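Local coordinates for Lmo0305 protein (Listeria monocytogenes, PDB 3PJ0), which is of unknown function but belongs to the beta-eliminating lyase family of pyridoxal-phosphate-dependent, fold-type I (aspartate aminotransferase-like) proteins, at residues L39-I50 with D238-L247. Residues are numbered along the deposited sequence; the frame is centred on the assembly and turned at random. Where two conformers were deposited one is given.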
loop_
_atom_site.group_PDB
_atom_site.type_symbol
_atom_site.label_atom_id
_atom_site.label_comp_id
_atom_site.label_asym_id
_atom_site.label_seq_id
_atom_site.Cartn_x
_atom_site.Cartn_y
_atom_site.Cartn_z
ATOM N N LEU A 39 -0.427 -6.524 20.853
ATOM C CA LEU A 39 0.773 -6.424 20.036
ATOM C C LEU A 39 0.797 -5.064 19.371
ATOM O O LEU A 39 -0.182 -4.669 18.735
ATOM C CB LEU A 39 0.834 -7.519 18.959
ATOM C CG LEU A 39 1.989 -7.449 17.980
ATOM C CD1 LEU A 39 3.362 -7.515 18.715
ATOM C CD2 LEU A 39 1.822 -8.560 16.912
ATOM N N GLU A 40 1.917 -4.355 19.515
ATOM C CA GLU A 40 2.009 -3.025 18.976
ATOM C C GLU A 40 2.194 -3.032 17.468
ATOM O O GLU A 40 2.928 -3.825 16.912
ATOM C CB GLU A 40 3.136 -2.224 19.635
ATOM C CG GLU A 40 2.862 -1.813 21.089
ATOM C CD GLU A 40 1.914 -0.626 21.229
ATOM O OE1 GLU A 40 1.896 0.270 20.350
ATOM O OE2 GLU A 40 1.191 -0.562 22.246
ATOM N N SER A 41 1.528 -2.082 16.833
ATOM C CA SER A 41 1.680 -1.866 15.436
ATOM C C SER A 41 3.089 -1.378 15.117
ATOM O O SER A 41 3.740 -0.685 15.925
ATOM C CB SER A 41 0.703 -0.774 14.955
ATOM O OG SER A 41 0.932 -0.472 13.573
ATOM N N ASP A 42 3.528 -1.752 13.923
ATOM C CA ASP A 42 4.707 -1.151 13.318
ATOM C C ASP A 42 4.345 0.344 13.115
ATOM O O ASP A 42 3.147 0.699 13.060
ATOM C CB ASP A 42 5.075 -1.830 11.988
ATOM C CG ASP A 42 3.903 -1.855 10.961
ATOM O OD1 ASP A 42 2.818 -2.361 11.309
ATOM O OD2 ASP A 42 4.090 -1.443 9.782
ATOM N N ILE A 43 5.363 1.204 13.017
ATOM C CA ILE A 43 5.199 2.637 12.836
ATOM C C ILE A 43 6.161 3.128 11.719
ATOM O O ILE A 43 7.390 3.153 11.908
ATOM C CB ILE A 43 5.508 3.375 14.143
ATOM C CG1 ILE A 43 4.594 2.868 15.277
ATOM C CG2 ILE A 43 5.428 4.927 13.944
ATOM C CD1 ILE A 43 3.107 3.043 15.003
ATOM N N TYR A 44 5.595 3.455 10.558
ATOM C CA TYR A 44 6.360 3.945 9.397
ATOM C C TYR A 44 7.654 3.178 9.160
ATOM O O TYR A 44 8.743 3.760 9.158
ATOM C CB TYR A 44 6.661 5.451 9.518
ATOM C CG TYR A 44 5.427 6.308 9.599
ATOM C CD1 TYR A 44 4.530 6.375 8.520
ATOM C CD2 TYR A 44 5.136 7.062 10.765
ATOM C CE1 TYR A 44 3.394 7.177 8.611
ATOM C CE2 TYR A 44 3.986 7.830 10.858
ATOM C CZ TYR A 44 3.124 7.890 9.787
ATOM O OH TYR A 44 2.010 8.698 9.868
ATOM N N GLY A 45 7.532 1.860 8.982
ATOM C CA GLY A 45 8.682 1.031 8.681
ATOM C C GLY A 45 9.529 0.501 9.831
ATOM O O GLY A 45 10.438 -0.279 9.594
ATOM N N ASN A 46 9.193 0.871 11.063
ATOM C CA ASN A 46 9.944 0.453 12.234
ATOM C C ASN A 46 9.069 -0.284 13.223
ATOM O O ASN A 46 7.865 -0.169 13.184
ATOM C CB ASN A 46 10.552 1.666 12.917
ATOM C CG ASN A 46 11.626 2.341 12.053
ATOM O OD1 ASN A 46 12.552 1.687 11.564
ATOM N ND2 ASN A 46 11.482 3.645 11.852
ATOM N N GLY A 47 9.695 -1.007 14.136
ATOM C CA GLY A 47 8.962 -1.771 15.131
ATOM C C GLY A 47 9.154 -3.263 14.982
ATOM O O GLY A 47 9.284 -3.778 13.867
ATOM N N ALA A 48 9.098 -3.988 16.095
ATOM C CA ALA A 48 9.354 -5.430 16.031
ATOM C C ALA A 48 8.533 -6.183 14.985
ATOM O O ALA A 48 9.076 -7.020 14.277
ATOM C CB ALA A 48 9.158 -6.082 17.429
ATOM N N VAL A 49 7.237 -5.886 14.859
ATOM C CA VAL A 49 6.405 -6.694 13.964
ATOM C C VAL A 49 6.934 -6.672 12.517
ATOM O O VAL A 49 6.998 -7.723 11.897
ATOM C CB VAL A 49 4.878 -6.390 14.034
ATOM C CG1 VAL A 49 4.560 -4.962 13.670
ATOM C CG2 VAL A 49 4.109 -7.334 13.092
ATOM N N ILE A 50 7.356 -5.504 12.022
ATOM C CA ILE A 50 7.889 -5.405 10.669
ATOM C C ILE A 50 9.367 -5.801 10.605
ATOM O O ILE A 50 9.781 -6.551 9.716
ATOM C CB ILE A 50 7.642 -3.999 10.031
ATOM C CG1 ILE A 50 8.040 -4.017 8.540
ATOM C CG2 ILE A 50 8.376 -2.889 10.802
ATOM C CD1 ILE A 50 7.745 -2.711 7.801
ATOM N N ASP A 238 5.199 3.813 2.394
ATOM C CA ASP A 238 5.656 3.783 3.795
ATOM C C ASP A 238 4.458 4.079 4.670
ATOM O O ASP A 238 4.341 5.126 5.288
ATOM C CB ASP A 238 6.781 4.811 4.006
ATOM C CG ASP A 238 7.410 4.743 5.378
ATOM O OD1 ASP A 238 7.502 3.643 5.991
ATOM O OD2 ASP A 238 7.847 5.824 5.846
ATOM N N LEU A 239 3.536 3.138 4.714
ATOM C CA LEU A 239 2.304 3.355 5.465
ATOM C C LEU A 239 2.623 3.330 6.951
ATOM O O LEU A 239 3.555 2.633 7.379
ATOM C CB LEU A 239 1.297 2.257 5.102
ATOM C CG LEU A 239 0.371 2.445 3.880
ATOM C CD1 LEU A 239 1.033 2.950 2.631
ATOM C CD2 LEU A 239 -0.426 1.171 3.593
ATOM N N ILE A 240 1.836 4.051 7.743
ATOM C CA ILE A 240 2.031 4.025 9.185
ATOM C C ILE A 240 2.028 2.584 9.715
ATOM O O ILE A 240 2.919 2.203 10.466
ATOM C CB ILE A 240 1.002 4.914 9.991
ATOM C CG1 ILE A 240 1.321 4.855 11.492
ATOM C CG2 ILE A 240 -0.479 4.495 9.766
ATOM C CD1 ILE A 240 0.676 5.965 12.301
ATOM N N SER A 241 1.074 1.782 9.265
ATOM C CA SER A 241 0.886 0.427 9.794
ATOM C C SER A 241 0.672 -0.587 8.682
ATOM O O SER A 241 -0.399 -0.575 8.026
ATOM C CB SER A 241 -0.356 0.395 10.687
ATOM O OG SER A 241 -0.219 1.206 11.842
ATOM N N LEU A 242 1.668 -1.429 8.478
ATOM C CA LEU A 242 1.576 -2.532 7.496
ATOM C C LEU A 242 1.280 -3.883 8.170
ATOM O O LEU A 242 1.133 -4.906 7.477
ATOM C CB LEU A 242 2.878 -2.621 6.676
ATOM C CG LEU A 242 3.034 -1.492 5.654
ATOM C CD1 LEU A 242 4.482 -1.400 5.125
ATOM C CD2 LEU A 242 2.034 -1.627 4.471
ATOM N N TYR A 243 1.133 -3.910 9.496
ATOM C CA TYR A 243 0.925 -5.201 10.170
ATOM C C TYR A 243 -0.235 -6.095 9.639
ATOM O O TYR A 243 -0.086 -7.317 9.699
ATOM C CB TYR A 243 0.817 -5.064 11.702
ATOM C CG TYR A 243 -0.460 -4.451 12.188
ATOM C CD1 TYR A 243 -1.606 -5.228 12.359
ATOM C CD2 TYR A 243 -0.538 -3.092 12.494
ATOM C CE1 TYR A 243 -2.796 -4.644 12.808
ATOM C CE2 TYR A 243 -1.711 -2.526 12.953
ATOM C CZ TYR A 243 -2.829 -3.295 13.106
ATOM O OH TYR A 243 -4.001 -2.743 13.555
ATOM N N PRO A 244 -1.353 -5.514 9.131
ATOM C CA PRO A 244 -2.361 -6.462 8.648
ATOM C C PRO A 244 -1.847 -7.416 7.569
ATOM O O PRO A 244 -2.230 -8.607 7.549
ATOM C CB PRO A 244 -3.501 -5.554 8.136
ATOM C CG PRO A 244 -3.354 -4.277 8.929
ATOM C CD PRO A 244 -1.851 -4.132 9.114
ATOM N N TYR A 245 -0.988 -6.904 6.697
ATOM C CA TYR A 245 -0.383 -7.695 5.634
ATOM C C TYR A 245 0.837 -8.454 6.153
ATOM O O TYR A 245 1.078 -9.555 5.741
ATOM C CB TYR A 245 0.015 -6.830 4.422
ATOM C CG TYR A 245 -1.115 -6.096 3.755
ATOM C CD1 TYR A 245 -2.332 -6.716 3.504
ATOM C CD2 TYR A 245 -0.955 -4.789 3.335
ATOM C CE1 TYR A 245 -3.378 -6.027 2.883
ATOM C CE2 TYR A 245 -1.991 -4.096 2.700
ATOM C CZ TYR A 245 -3.193 -4.725 2.479
ATOM O OH TYR A 245 -4.208 -4.033 1.861
ATOM N N ILE A 246 1.604 -7.877 7.081
ATOM C CA ILE A 246 2.793 -8.604 7.615
ATOM C C ILE A 246 2.374 -9.844 8.408
ATOM O O ILE A 246 2.855 -10.963 8.163
ATOM C CB ILE A 246 3.681 -7.707 8.524
ATOM C CG1 ILE A 246 4.295 -6.562 7.714
ATOM C CG2 ILE A 246 4.835 -8.515 9.185
ATOM C CD1 ILE A 246 4.736 -5.411 8.612
ATOM N N LEU A 247 1.447 -9.658 9.341
ATOM C CA LEU A 247 0.959 -10.812 10.132
ATOM C C LEU A 247 0.367 -11.940 9.270
ATOM O O LEU A 247 0.635 -13.133 9.537
ATOM C CB LEU A 247 -0.003 -10.380 11.224
ATOM C CG LEU A 247 0.620 -9.463 12.300
ATOM C CD1 LEU A 247 -0.479 -8.870 13.177
ATOM C CD2 LEU A 247 1.769 -10.136 13.153
HETATM O O HOH W 1 5.079 0.581 8.408
HETATM O O HOH W 2 9.719 6.121 7.651
#
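Asp-42 turns its carboxylate to the start of helix 243-256. Its chi1 of 55° sets CG between the backbone N and the carbonyl carbon, and OD2 takes the N-H of Leu-242 on its syn lone pair (2.8 Å, 168° at the hydrogen). OD1 lies in the plane of the Tyr-243 ring, at its edge, and receives a weak, bent bond from Tyr-243 N (2.9 Å). The negative group thus takes the N-H just ahead of the helix and, weakly, that of its first residue, a placement the helix dipole would probably favour. A water links OD2 to Gly-45 N and Leu-239 O. Ser-41, the residue before Asp-42, donates through OG to Asp-42 O on an in-plane lone pair; this OG meets Ser-241 OG at 2.7 Å, next to the edge of the Tyr-243 ring.

In the type I' turn 43-46, Tyr-44 N bonds Ile-240 O (3.0 Å). The Tyr-44 ring receives Ile-240 CA over one face, a CH-pi contact 3.8 Å from the centroid, while Asp-238 O lies at its edge. Asp-238 pairs with Arg-233. Farther along, Val-49 CG2, anti to its own N, packs on Leu-247 CD2 (3.7 Å), whose tip also meets that of Leu-39; Ile-246 CD1 lies against Ile-50 CB (3.5 Å) in the conformer given, with Phe-68 of strand 65-69 alongside.

The contact joins the starts of helices 48-61 and 243-256 at the dimer interface. The Tyr-44 hydroxyl bonds Tyr-207 of the second subunit, next in sequence to the pyridoxal-phosphate-modified Lys-208, consistent with fold-type I dimers, whose active sites lie near the subunit boundary.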